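Local coordinates for protein adenylyltransferase VopS (Vibrio parahaemolyticus, PDB 3LET), which transfers AMP from ATP to a threonine of host Rho GTPases, blocking their downstream signalling and so disrupting actin assembly in infected cells, at residues A[194-199]-A[214-219]; A[15-20]-A[24-29]; A[71-76]-A[118-123]; A[144-149]-A[263-268]. All blocks are in the same frame, centred on the assembly; numbering follows the deposited sequence.

Interaction 1 (A[194-199]-A[214-219]); sequences LKEYAT and HARLVP
Glu-196 and Arg-216 reach across from helices 184-199 and 207-217 of the helical C-terminal part that carries the Fic domain, and meet in a bidentate, end-on salt bridge. The two side chains cross at about a right angle, and the guanidinium presents its NH1 and NH2 end to the carboxylate, one nitrogen to each oxygen. Arg-216 NH2 donates to Glu-196 OE1 over 2.9 Å at 157°, arriving on the syn side and close to the carboxylate plane. The other bond, from Arg-216 NH1 to Glu-196 OE2, is equally short and slightly straighter at 166°, but it comes from above the carboxylate plane, because the two flat groups are turned 43° against each other. Seen from the arginine, both oxygens lie near the guanidinium plane, so the twist is taken up on the glutamate side.

Glu-196 sends CG anti to its backbone N and runs on extended, which carries the carboxylate well clear of its helix. Long, charged side chains suit this place: the helices stand apart here, and a two-methylene glutamate and a three-methylene arginine can bridge them near the surface while keeping their charged ends paired. Beneath lies the buried side of the same helices, where Leu-194 and Leu-217 pack on helix 281-295. A second link is made by the backbone, since Asn-189 of helix 184-199 donates through ND2 to the carbonyl of Arg-216. Tyr-197 adds a looser contact beside the ion pair: Arg-216 NH1 sits at the edge of its ring, 4.2 Å from CE1.

Interaction 2 (A[15-20]-A[24-29]); sequences AQRLQT and VEHGQM
The imidazole of His-26 carries the backbone carbonyl of Arg-17 on one face, with O 3.4 Å above the ring plane and displaced toward the rim, while Leu-18 CD2 meets the ring edge 3.8 Å from CE1. The motif is a short alpha-helical hairpin, helices 14-18 and 23-30 joined by a tight turn in the N-terminal region. Arg-17 CB lies over the same face of the ring, 4.0 Å from its centroid, in a CH-pi contact. A histidine suits the joint because its face accepts aliphatic carbon while its nitrogens stay polar: NE2 bonds to Glu-60, whose carboxylate also forms a salt bridge with Arg-17 NE. One acidic group of helix 58-75 therefore holds both halves of the hairpin.

At the turn, Thr-20 lays CB against Glu-25 CB and brings OG1 to 3.4 Å from His-26 CB. Small and branched, it fills the angle between the helices with its methyl. Met-29 lies across the gap beyond it, and the Met-29 and Thr-20 side chains run antiparallel alongside each other. The bend at chi3 (66°) turns the methyl back to Arg-17, leaving CE 3.7 Å from Arg-17 CG and SD 3.6 Å from Thr-20 CG2.

Interaction 3 (A[71-76]-A[118-123]); sequences EVMLET and NQMQAV
The C-terminal part of helix 58-75 and an early turn of helix 113-139 come nearest at Met-73 and Gln-121, whose CA atoms lie 7.3 Å apart, a spacing that leaves room for side chains between the backbones. Met-73 reaches into it. Bends at chi2 (-46°) and chi3 (-66°) curl its chain so that the terminal methyl faces the other helix: CE touches the backbone of Met-120 at C and that of Gln-121 at N, and stands 3.6 Å from Met-120 CB. Met-120 answers with its own methyl, CE being 3.9 Å from Met-73 CG, so each thioether lies obliquely across the other. Two unbranched, pliable side chains suit such a seam, since each can adjust its end to a surface that is partly backbone.

Nearer the surface, Thr-76 meets Gln-121. The amide end of the glutamine lies against the carbon side of the threonine, with OE1 3.5 Å from Thr-76 CB and CD 3.6 Å from Thr-76 CG2. The hydroxyl is engaged elsewhere: OG1 donates to Met-73 O over 2.8 Å, a carbonyl that also accepts from Thr-76 N. A chi1 of 60° turns OG1 back over its own backbone, within reach of both Met-73 O and Gly-79 N. Met-120 extends to Val-98, Val-99 and Tyr-102 of helix 88-102. The whole is a partly buried helix-helix packing contact of the all-helical N-terminal region, joining helices 58-75, 88-102 and 113-139, with Thr-76 as the N-cap of helix 77-86.

Interaction 4 (A[144-149]-A[263-268]); sequences TDLNQG and LGKHLF
An Asx turn nested in a type I beta turn, Asp-145 to Gln-148, shapes the loop that docks on helix 260-274 of the Fic region, setting Leu-146 against Lys-265 and His-266. Asp-145 OD1 accepts from Asn-147 N over 2.8 Å, the N-H approaching from above the carboxylate plane, and the bond probably helps to hold the turn in which Leu-146 points at the helix. Leucine suits the role: it is buried between loop and helix, and its branched end offers a methyl to one neighbour while CB serves another. CD1 approaches the His-266 ring obliquely, 3.6 Å from NE2, the two side chains crossing at about a right angle. Closer to the backbone, Leu-146 CB lies 3.9 Å from Lys-265 CD.

Lysine can pack against this surface because its methylenes are apolar while its ammonium finds oxygen farther along. The chain leaves the helix with CG anti to the carbonyl carbon (chi1 -69°) and bends at chi3 and chi4, which turns NZ toward Tyr-151 O, its hydrogen-bond acceptor in the same loop. Leu-310 of helix 304-311 also touches the lysine. On the way to Tyr-151 the chain passes the loop backbone, where Lys-265 CE comes to 3.5 Å from Leu-146 O.

In the fold
From the N terminus, interaction 2 closes first, a hairpin of two short helices. Interaction 3 follows, closing a largely helical loop of 41 residues between helices 58-75 and 113-139; the two lie on the same side of the chain's centre, about 4 Å apart at their nearest atoms. Beyond helix 113-139 the chain enters the loop of segment 144-149, which opens interaction 4, a span of 113 residues closed on helix 260-274. Interaction 1 is nested inside that span, joining helices 184-199 and 207-217, with its centre about 22 Å from that of interaction 4. Interactions 2 and 3 thus organise the N-terminal region, while 1 and 4 tie together helices and a loop around the Fic region.

Interaction 1 (A[194-199]-A[214-219])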
loop_
_atom_site.group_PDB
_atom_site.type_symbol
_atom_site.label_atom_id
_atom_site.label_comp_id
_atom_site.label_asym_id
_atom_site.label_seq_id
_atom_site.Cartn_x
_atom_site.Cartn_y
_atom_site.Cartn_z
ATOM N N LEU A 194 -16.731 -10.866 12.505
ATOM C CA LEU A 194 -17.691 -10.742 11.428
ATOM C C LEU A 194 -19.035 -10.243 11.997
ATOM O O LEU A 194 -19.683 -9.344 11.427
ATOM C CB LEU A 194 -17.883 -12.087 10.746
ATOM C CG LEU A 194 -18.901 -12.095 9.610
ATOM C CD1 LEU A 194 -18.563 -11.101 8.498
ATOM C CD2 LEU A 194 -18.963 -13.524 9.053
ATOM N N LYS A 195 -19.461 -10.821 13.107
ATOM C CA LYS A 195 -20.710 -10.378 13.730
ATOM C C LYS A 195 -20.608 -8.930 14.148
ATOM O O LYS A 195 -21.547 -8.137 13.990
ATOM C CB LYS A 195 -21.025 -11.231 14.966
ATOM C CG LYS A 195 -21.364 -12.685 14.622
ATOM C CD LYS A 195 -21.815 -13.415 15.892
ATOM C CE LYS A 195 -21.602 -14.902 15.808
ATOM N NZ LYS A 195 -22.546 -15.541 14.869
ATOM N N GLU A 196 -19.467 -8.601 14.734
ATOM C CA GLU A 196 -19.219 -7.235 15.189
ATOM C C GLU A 196 -19.299 -6.198 14.047
ATOM O O GLU A 196 -20.000 -5.193 14.161
ATOM C CB GLU A 196 -17.856 -7.171 15.889
ATOM C CG GLU A 196 -17.546 -5.794 16.471
ATOM C CD GLU A 196 -16.220 -5.757 17.223
ATOM O OE1 GLU A 196 -15.709 -6.825 17.620
ATOM O OE2 GLU A 196 -15.690 -4.655 17.431
ATOM N N TYR A 197 -18.583 -6.427 12.946
ATOM C CA TYR A 197 -18.646 -5.482 11.824
ATOM C C TYR A 197 -19.949 -5.570 11.016
ATOM O O TYR A 197 -20.317 -4.648 10.295
ATOM C CB TYR A 197 -17.425 -5.640 10.905
ATOM C CG TYR A 197 -16.232 -4.924 11.506
ATOM C CD1 TYR A 197 -15.604 -5.423 12.645
ATOM C CD2 TYR A 197 -15.775 -3.725 10.974
ATOM C CE1 TYR A 197 -14.528 -4.756 13.224
ATOM C CE2 TYR A 197 -14.683 -3.045 11.542
ATOM C CZ TYR A 197 -14.063 -3.575 12.662
ATOM O OH TYR A 197 -12.986 -2.919 13.241
ATOM N N ALA A 198 -20.668 -6.666 11.135
ATOM C CA ALA A 198 -21.955 -6.732 10.454
ATOM C C ALA A 198 -22.924 -5.714 11.069
ATOM O O ALA A 198 -23.820 -5.204 10.390
ATOM C CB ALA A 198 -22.531 -8.132 10.555
ATOM N N THR A 199 -22.717 -5.406 12.348
ATOM C CA THR A 199 -23.679 -4.618 13.102
ATOM C C THR A 199 -23.138 -3.282 13.618
ATOM O O THR A 199 -23.896 -2.503 14.188
ATOM C CB THR A 199 -24.204 -5.431 14.325
ATOM O OG1 THR A 199 -23.129 -5.690 15.242
ATOM C CG2 THR A 199 -24.764 -6.754 13.868
ATOM N N HIS A 214 -7.911 -5.196 10.380
ATOM C CA HIS A 214 -6.830 -6.108 10.040
ATOM C C HIS A 214 -5.993 -6.476 11.279
ATOM O O HIS A 214 -5.625 -7.644 11.466
ATOM C CB HIS A 214 -5.962 -5.440 8.962
ATOM C CG HIS A 214 -4.766 -6.240 8.569
ATOM N ND1 HIS A 214 -3.519 -6.013 9.099
ATOM C CD2 HIS A 214 -4.623 -7.251 7.679
ATOM C CE1 HIS A 214 -2.652 -6.861 8.566
ATOM N NE2 HIS A 214 -3.296 -7.616 7.698
ATOM N N ALA A 215 -5.698 -5.483 12.119
ATOM C CA ALA A 215 -4.890 -5.698 13.320
ATOM C C ALA A 215 -5.519 -6.721 14.278
ATOM O O ALA A 215 -4.801 -7.465 14.942
ATOM C CB ALA A 215 -4.639 -4.365 14.048
ATOM N N ARG A 216 -6.850 -6.763 14.340
ATOM C CA ARG A 216 -7.557 -7.701 15.204
ATOM C C ARG A 216 -7.787 -9.035 14.513
ATOM O O ARG A 216 -7.850 -10.074 15.155
ATOM C CB ARG A 216 -8.879 -7.082 15.665
ATOM C CG ARG A 216 -8.651 -5.886 16.595
ATOM C CD ARG A 216 -9.954 -5.202 16.984
ATOM N NE ARG A 216 -10.832 -6.134 17.680
ATOM C CZ ARG A 216 -12.162 -6.063 17.697
ATOM N NH1 ARG A 216 -12.804 -5.105 17.056
ATOM N NH2 ARG A 216 -12.858 -6.959 18.363
ATOM N N LEU A 217 -7.861 -9.009 13.190
ATOM C CA LEU A 217 -8.147 -10.213 12.433
ATOM C C LEU A 217 -6.886 -11.050 12.195
ATOM O O LEU A 217 -6.954 -12.276 12.140
ATOM C CB LEU A 217 -8.763 -9.829 11.101
ATOM C CG LEU A 217 -9.081 -10.937 10.111
ATOM C CD1 LEU A 217 -10.143 -11.888 10.705
ATOM C CD2 LEU A 217 -9.570 -10.308 8.791
ATOM N N VAL A 218 -5.746 -10.371 12.055
ATOM C CA VAL A 218 -4.474 -11.004 11.694
ATOM C C VAL A 218 -3.461 -10.590 12.763
ATOM O O VAL A 218 -2.531 -9.852 12.484
ATOM C CB VAL A 218 -4.011 -10.505 10.297
ATOM C CG1 VAL A 218 -2.866 -11.362 9.739
ATOM C CG2 VAL A 218 -5.196 -10.536 9.321
ATOM N N PRO A 219 -3.657 -11.028 14.014
ATOM C CA PRO A 219 -2.768 -10.397 15.003
ATOM C C PRO A 219 -1.282 -10.737 14.803
ATOM O O PRO A 219 -0.925 -11.793 14.265
ATOM C CB PRO A 219 -3.293 -10.923 16.347
ATOM C CG PRO A 219 -4.707 -11.342 16.074
ATOM C CD PRO A 219 -4.706 -11.844 14.649
#

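Interaction 2 (A[15-20]-A[24-29])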
loop_
_atom_site.group_PDB
_atom_site.type_symbol
_atom_site.label_atom_id
_atom_site.label_comp_id
_atom_site.label_asym_id
_atom_site.label_seq_id
_atom_site.Cartn_x
_atom_site.Cartn_y
_atom_site.Cartn_z
ATOM N N ALA A 15 20.452 20.511 15.868
ATOM C CA ALA A 15 19.050 20.386 16.269
ATOM C C ALA A 15 18.195 21.489 15.652
ATOM O O ALA A 15 17.071 21.242 15.212
ATOM C CB ALA A 15 18.918 20.412 17.775
ATOM N N GLN A 16 18.724 22.709 15.639
ATOM C CA GLN A 16 18.061 23.821 14.968
ATOM C C GLN A 16 17.941 23.523 13.456
ATOM O O GLN A 16 16.876 23.664 12.871
ATOM C CB GLN A 16 18.852 25.113 15.203
ATOM C CG GLN A 16 18.256 26.348 14.547
ATOM C CD GLN A 16 19.031 27.630 14.860
ATOM O OE1 GLN A 16 20.223 27.597 15.188
ATOM N NE2 GLN A 16 18.350 28.767 14.746
ATOM N N ARG A 17 19.033 23.089 12.837
ATOM C CA ARG A 17 19.048 22.901 11.385
ATOM C C ARG A 17 18.070 21.821 10.952
ATOM O O ARG A 17 17.503 21.897 9.868
ATOM C CB ARG A 17 20.462 22.589 10.887
ATOM C CG ARG A 17 21.419 23.767 11.017
ATOM C CD ARG A 17 22.761 23.469 10.379
ATOM N NE ARG A 17 23.497 22.426 11.097
ATOM C CZ ARG A 17 24.349 22.649 12.096
ATOM N NH1 ARG A 17 24.584 23.883 12.521
ATOM N NH2 ARG A 17 24.975 21.630 12.666
ATOM N N LEU A 18 17.871 20.811 11.794
ATOM C CA LEU A 18 16.960 19.719 11.456
ATOM C C LEU A 18 15.493 20.140 11.412
ATOM O O LEU A 18 14.665 19.485 10.765
ATOM C CB LEU A 18 17.132 18.573 12.447
ATOM C CG LEU A 18 18.301 17.677 12.065
ATOM C CD1 LEU A 18 18.676 16.752 13.215
ATOM C CD2 LEU A 18 17.951 16.896 10.788
ATOM N N GLN A 19 15.170 21.240 12.085
ATOM C CA GLN A 19 13.792 21.708 12.136
ATOM C C GLN A 19 13.442 22.658 10.989
ATOM O O GLN A 19 12.294 23.089 10.881
ATOM C CB GLN A 19 13.518 22.405 13.470
ATOM C CG GLN A 19 13.848 21.571 14.694
ATOM C CD GLN A 19 13.934 22.416 15.953
ATOM O OE1 GLN A 19 13.482 23.562 15.981
ATOM N NE2 GLN A 19 14.525 21.854 17.002
ATOM N N THR A 20 14.414 22.996 10.145
ATOM C CA THR A 20 14.137 23.829 8.977
ATOM C C THR A 20 13.033 23.178 8.158
ATOM O O THR A 20 12.709 22.006 8.349
ATOM C CB THR A 20 15.377 24.000 8.071
ATOM O OG1 THR A 20 15.830 22.713 7.634
ATOM C CG2 THR A 20 16.506 24.721 8.817
ATOM N N VAL A 24 16.937 22.635 1.695
ATOM C CA VAL A 24 17.574 23.836 1.174
ATOM C C VAL A 24 18.022 24.744 2.325
ATOM O O VAL A 24 19.186 25.136 2.395
ATOM C CB VAL A 24 16.623 24.588 0.225
ATOM C CG1 VAL A 24 17.187 25.966 -0.127
ATOM C CG2 VAL A 24 16.343 23.728 -1.043
ATOM N N GLU A 25 17.114 25.058 3.243
ATOM C CA GLU A 25 17.487 25.898 4.385
ATOM C C GLU A 25 18.499 25.192 5.279
ATOM O O GLU A 25 19.426 25.821 5.786
ATOM C CB GLU A 25 16.257 26.277 5.220
ATOM C CG GLU A 25 15.279 27.203 4.514
ATOM C CD GLU A 25 14.338 26.470 3.566
ATOM O OE1 GLU A 25 14.093 25.262 3.774
ATOM O OE2 GLU A 25 13.827 27.111 2.619
ATOM N N HIS A 26 18.314 23.891 5.489
ATOM C CA HIS A 26 19.276 23.085 6.258
ATOM C C HIS A 26 20.694 23.159 5.668
ATOM O O HIS A 26 21.666 23.412 6.380
ATOM C CB HIS A 26 18.805 21.623 6.306
ATOM C CG HIS A 26 19.625 20.744 7.196
ATOM N ND1 HIS A 26 19.126 19.586 7.755
ATOM C CD2 HIS A 26 20.906 20.843 7.626
ATOM C CE1 HIS A 26 20.062 19.008 8.488
ATOM N NE2 HIS A 26 21.152 19.754 8.430
ATOM N N GLY A 27 20.814 22.916 4.367
ATOM C CA GLY A 27 22.086 23.023 3.681
ATOM C C GLY A 27 22.631 24.441 3.762
ATOM O O GLY A 27 23.810 24.637 4.053
ATOM N N GLN A 28 21.782 25.433 3.505
ATOM C CA GLN A 28 22.208 26.829 3.584
ATOM C C GLN A 28 22.871 27.087 4.921
ATOM O O GLN A 28 23.897 27.770 4.994
ATOM C CB GLN A 28 21.015 27.776 3.441
ATOM C CG GLN A 28 20.489 27.961 2.022
ATOM C CD GLN A 28 19.259 28.840 2.020
ATOM O OE1 GLN A 28 18.680 29.101 3.072
ATOM N NE2 GLN A 28 18.858 29.305 0.858
ATOM N N MET A 29 22.281 26.545 5.982
ATOM C CA MET A 29 22.791 26.768 7.330
ATOM C C MET A 29 24.081 25.986 7.587
ATOM O O MET A 29 25.040 26.531 8.122
ATOM C CB MET A 29 21.734 26.389 8.371
ATOM C CG MET A 29 20.519 27.308 8.370
ATOM S SD MET A 29 19.282 26.891 9.615
ATOM C CE MET A 29 20.174 27.228 11.131
#

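Interaction 3 (A[71-76]-A[118-123])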
loop_
_atom_site.group_PDB
_atom_site.type_symbol
_atom_site.label_atom_id
_atom_site.label_comp_id
_atom_site.label_asym_id
_atom_site.label_seq_id
_atom_site.Cartn_x
_atom_site.Cartn_y
_atom_site.Cartn_z
ATOM N N GLU A 71 13.608 14.994 -1.463
ATOM C CA GLU A 71 12.978 16.162 -2.107
ATOM C C GLU A 71 13.181 16.139 -3.619
ATOM O O GLU A 71 12.251 16.379 -4.363
ATOM C CB GLU A 71 13.538 17.472 -1.540
ATOM C CG GLU A 71 13.043 17.678 -0.102
ATOM C CD GLU A 71 13.782 18.778 0.614
ATOM O OE1 GLU A 71 14.434 19.584 -0.060
ATOM O OE2 GLU A 71 13.692 18.823 1.854
ATOM N N VAL A 72 14.387 15.832 -4.080
ATOM C CA VAL A 72 14.598 15.756 -5.529
ATOM C C VAL A 72 13.667 14.684 -6.095
ATOM O O VAL A 72 13.018 14.889 -7.125
ATOM C CB VAL A 72 16.046 15.409 -5.890
ATOM C CG1 VAL A 72 16.161 15.116 -7.387
ATOM C CG2 VAL A 72 16.961 16.574 -5.511
ATOM N N MET A 73 13.625 13.535 -5.438
ATOM C CA MET A 73 12.878 12.403 -5.999
ATOM C C MET A 73 11.374 12.724 -6.078
ATOM O O MET A 73 10.688 12.303 -7.002
ATOM C CB MET A 73 13.100 11.138 -5.163
ATOM C CG MET A 73 14.440 10.437 -5.417
ATOM S SD MET A 73 14.889 10.246 -7.171
ATOM C CE MET A 73 13.633 9.131 -7.765
ATOM N N LEU A 74 10.845 13.444 -5.099
ATOM C CA LEU A 74 9.413 13.759 -5.125
ATOM C C LEU A 74 9.057 14.710 -6.276
ATOM O O LEU A 74 7.888 14.783 -6.691
ATOM C CB LEU A 74 8.988 14.379 -3.778
ATOM C CG LEU A 74 9.005 13.399 -2.605
ATOM C CD1 LEU A 74 8.953 14.165 -1.269
ATOM C CD2 LEU A 74 7.815 12.401 -2.701
ATOM N N GLU A 75 10.034 15.469 -6.790
ATOM C CA GLU A 75 9.726 16.363 -7.901
ATOM C C GLU A 75 10.014 15.753 -9.286
ATOM O O GLU A 75 9.782 16.408 -10.299
ATOM C CB GLU A 75 10.478 17.687 -7.758
ATOM C CG GLU A 75 10.087 18.469 -6.518
ATOM C CD GLU A 75 8.579 18.670 -6.395
ATOM O OE1 GLU A 75 7.955 19.099 -7.390
ATOM O OE2 GLU A 75 8.020 18.399 -5.304
ATOM N N THR A 76 10.538 14.532 -9.342
ATOM C CA THR A 76 10.785 13.896 -10.657
ATOM C C THR A 76 9.457 13.520 -11.309
ATOM O O THR A 76 8.419 13.437 -10.634
ATOM C CB THR A 76 11.641 12.615 -10.545
ATOM O OG1 THR A 76 10.972 11.657 -9.726
ATOM C CG2 THR A 76 13.028 12.921 -9.924
ATOM N N ASN A 118 19.102 9.122 -11.054
ATOM C CA ASN A 118 18.645 8.429 -12.246
ATOM C C ASN A 118 18.245 7.005 -11.959
ATOM O O ASN A 118 17.215 6.550 -12.435
ATOM C CB ASN A 118 19.735 8.457 -13.324
ATOM C CG ASN A 118 19.862 9.810 -13.974
ATOM O OD1 ASN A 118 19.070 10.710 -13.706
ATOM N ND2 ASN A 118 20.850 9.960 -14.846
ATOM N N GLN A 119 19.046 6.293 -11.174
ATOM C CA GLN A 119 18.719 4.923 -10.810
ATOM C C GLN A 119 17.416 4.860 -10.032
ATOM O O GLN A 119 16.610 3.965 -10.252
ATOM C CB GLN A 119 19.846 4.284 -9.997
ATOM C CG GLN A 119 21.112 4.073 -10.829
ATOM C CD GLN A 119 22.313 3.707 -9.995
ATOM O OE1 GLN A 119 22.521 4.254 -8.916
ATOM N NE2 GLN A 119 23.120 2.780 -10.496
ATOM N N MET A 120 17.218 5.800 -9.117
ATOM C CA MET A 120 15.996 5.807 -8.319
ATOM C C MET A 120 14.759 6.172 -9.150
ATOM O O MET A 120 13.648 5.728 -8.855
ATOM C CB MET A 120 16.154 6.707 -7.103
ATOM C CG MET A 120 17.087 6.078 -6.079
ATOM S SD MET A 120 17.221 7.009 -4.565
ATOM C CE MET A 120 17.815 8.580 -5.163
ATOM N N GLN A 121 14.923 6.975 -10.193
ATOM C CA GLN A 121 13.784 7.203 -11.091
ATOM C C GLN A 121 13.405 5.925 -11.805
ATOM O O GLN A 121 12.217 5.697 -12.073
ATOM C CB GLN A 121 14.080 8.305 -12.112
ATOM C CG GLN A 121 14.081 9.685 -11.469
ATOM C CD GLN A 121 14.440 10.785 -12.442
ATOM O OE1 GLN A 121 13.584 11.308 -13.170
ATOM N NE2 GLN A 121 15.716 11.129 -12.482
ATOM N N ALA A 122 14.380 5.083 -12.139
ATOM C CA ALA A 122 14.018 3.793 -12.734
ATOM C C ALA A 122 13.286 2.907 -11.714
ATOM O O ALA A 122 12.341 2.202 -12.066
ATOM C CB ALA A 122 15.269 3.079 -13.307
ATOM N N VAL A 123 13.694 2.952 -10.443
ATOM C CA VAL A 123 13.004 2.175 -9.414
ATOM C C VAL A 123 11.556 2.663 -9.310
ATOM O O VAL A 123 10.644 1.864 -9.320
ATOM C CB VAL A 123 13.702 2.283 -8.035
ATOM C CG1 VAL A 123 12.817 1.691 -6.923
ATOM C CG2 VAL A 123 15.078 1.591 -8.076
#

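Interaction 4 (A[144-149]-A[263-268])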
loop_
_atom_site.group_PDB
_atom_site.type_symbol
_atom_site.label_atom_id
_atom_site.label_comp_id
_atom_site.label_asym_id
_atom_site.label_seq_id
_atom_site.Cartn_x
_atom_site.Cartn_y
_atom_site.Cartn_z
ATOM N N THR A 144 -17.474 -4.279 -15.900
ATOM C CA THR A 144 -17.710 -5.665 -16.278
ATOM C C THR A 144 -19.009 -6.101 -15.620
ATOM O O THR A 144 -19.356 -5.561 -14.572
ATOM C CB THR A 144 -16.554 -6.546 -15.781
ATOM O OG1 THR A 144 -15.314 -5.989 -16.232
ATOM C CG2 THR A 144 -16.679 -7.953 -16.301
ATOM N N ASP A 145 -19.741 -7.048 -16.222
ATOM C CA ASP A 145 -20.929 -7.606 -15.572
ATOM C C ASP A 145 -20.528 -8.634 -14.508
ATOM O O ASP A 145 -20.155 -9.772 -14.823
ATOM C CB ASP A 145 -21.867 -8.250 -16.605
ATOM C CG ASP A 145 -23.152 -8.796 -15.978
ATOM O OD1 ASP A 145 -23.281 -8.778 -14.734
ATOM O OD2 ASP A 145 -24.040 -9.251 -16.738
ATOM N N LEU A 146 -20.612 -8.238 -13.245
ATOM C CA LEU A 146 -20.179 -9.090 -12.159
ATOM C C LEU A 146 -21.290 -10.032 -11.698
ATOM O O LEU A 146 -21.193 -10.633 -10.640
ATOM C CB LEU A 146 -19.690 -8.240 -10.970
ATOM C CG LEU A 146 -18.618 -7.204 -11.303
ATOM C CD1 LEU A 146 -18.329 -6.357 -10.070
ATOM C CD2 LEU A 146 -17.328 -7.868 -11.810
ATOM N N ASN A 147 -22.339 -10.175 -12.496
ATOM C CA ASN A 147 -23.428 -11.076 -12.121
ATOM C C ASN A 147 -23.504 -12.271 -13.055
ATOM O O ASN A 147 -24.316 -13.160 -12.844
ATOM C CB ASN A 147 -24.772 -10.342 -12.115
ATOM C CG ASN A 147 -24.734 -9.058 -11.314
ATOM O OD1 ASN A 147 -24.284 -9.036 -10.167
ATOM N ND2 ASN A 147 -25.213 -7.974 -11.917
ATOM N N GLN A 148 -22.673 -12.292 -14.095
ATOM C CA GLN A 148 -22.702 -13.398 -15.051
ATOM C C GLN A 148 -21.379 -14.158 -15.075
ATOM O O GLN A 148 -20.383 -13.694 -14.553
ATOM C CB GLN A 148 -23.033 -12.878 -16.452
ATOM C CG GLN A 148 -21.988 -11.950 -17.037
ATOM C CD GLN A 148 -22.223 -11.660 -18.519
ATOM O OE1 GLN A 148 -21.274 -11.556 -19.297
ATOM N NE2 GLN A 148 -23.491 -11.534 -18.915
ATOM N N GLY A 149 -21.385 -15.342 -15.669
ATOM C CA GLY A 149 -20.158 -16.078 -15.915
ATOM C C GLY A 149 -19.485 -16.589 -14.654
ATOM O O GLY A 149 -20.134 -17.228 -13.812
ATOM N N LEU A 263 -20.493 -4.339 -4.028
ATOM C CA LEU A 263 -19.443 -3.705 -3.223
ATOM C C LEU A 263 -18.477 -4.750 -2.662
ATOM O O LEU A 263 -17.268 -4.529 -2.648
ATOM C CB LEU A 263 -20.054 -2.881 -2.091
ATOM C CG LEU A 263 -19.054 -2.255 -1.128
ATOM C CD1 LEU A 263 -18.155 -1.282 -1.886
ATOM C CD2 LEU A 263 -19.765 -1.575 0.028
ATOM N N GLY A 264 -18.989 -5.882 -2.179
ATOM C CA GLY A 264 -18.100 -6.877 -1.605
ATOM C C GLY A 264 -17.033 -7.315 -2.600
ATOM O O GLY A 264 -15.870 -7.514 -2.261
ATOM N N LYS A 265 -17.445 -7.511 -3.846
ATOM C CA LYS A 265 -16.518 -7.940 -4.894
ATOM C C LYS A 265 -15.410 -6.924 -5.118
ATOM O O LYS A 265 -14.253 -7.296 -5.325
ATOM C CB LYS A 265 -17.273 -8.162 -6.214
ATOM C CG LYS A 265 -18.172 -9.367 -6.131
ATOM C CD LYS A 265 -18.801 -9.667 -7.490
ATOM C CE LYS A 265 -20.214 -10.181 -7.345
ATOM N NZ LYS A 265 -20.191 -11.628 -7.166
ATOM N N HIS A 266 -15.781 -5.653 -5.136
ATOM C CA HIS A 266 -14.807 -4.589 -5.379
ATOM C C HIS A 266 -13.848 -4.461 -4.206
ATOM O O HIS A 266 -12.675 -4.173 -4.396
ATOM C CB HIS A 266 -15.503 -3.249 -5.613
ATOM C CG HIS A 266 -16.164 -3.151 -6.950
ATOM N ND1 HIS A 266 -15.472 -2.797 -8.087
ATOM C CD2 HIS A 266 -17.443 -3.378 -7.338
ATOM C CE1 HIS A 266 -16.299 -2.799 -9.121
ATOM N NE2 HIS A 266 -17.502 -3.144 -8.695
ATOM N N LEU A 267 -14.339 -4.674 -2.990
ATOM C CA LEU A 267 -13.434 -4.648 -1.840
ATOM C C LEU A 267 -12.472 -5.825 -1.839
ATOM O O LEU A 267 -11.286 -5.669 -1.582
ATOM C CB LEU A 267 -14.236 -4.603 -0.535
ATOM C CG LEU A 267 -15.009 -3.273 -0.375
ATOM C CD1 LEU A 267 -15.869 -3.393 0.885
ATOM C CD2 LEU A 267 -14.053 -2.054 -0.274
ATOM N N PHE A 268 -12.995 -7.006 -2.120
ATOM C CA PHE A 268 -12.179 -8.223 -2.224
ATOM C C PHE A 268 -11.087 -8.032 -3.282
ATOM O O PHE A 268 -9.910 -8.328 -3.050
ATOM C CB PHE A 268 -13.108 -9.402 -2.605
ATOM C CG PHE A 268 -12.376 -10.693 -2.890
ATOM C CD1 PHE A 268 -12.269 -11.685 -1.907
ATOM C CD2 PHE A 268 -11.816 -10.919 -4.148
ATOM C CE1 PHE A 268 -11.612 -12.839 -2.146
ATOM C CE2 PHE A 268 -11.156 -12.095 -4.404
ATOM C CZ PHE A 268 -11.036 -13.062 -3.396
#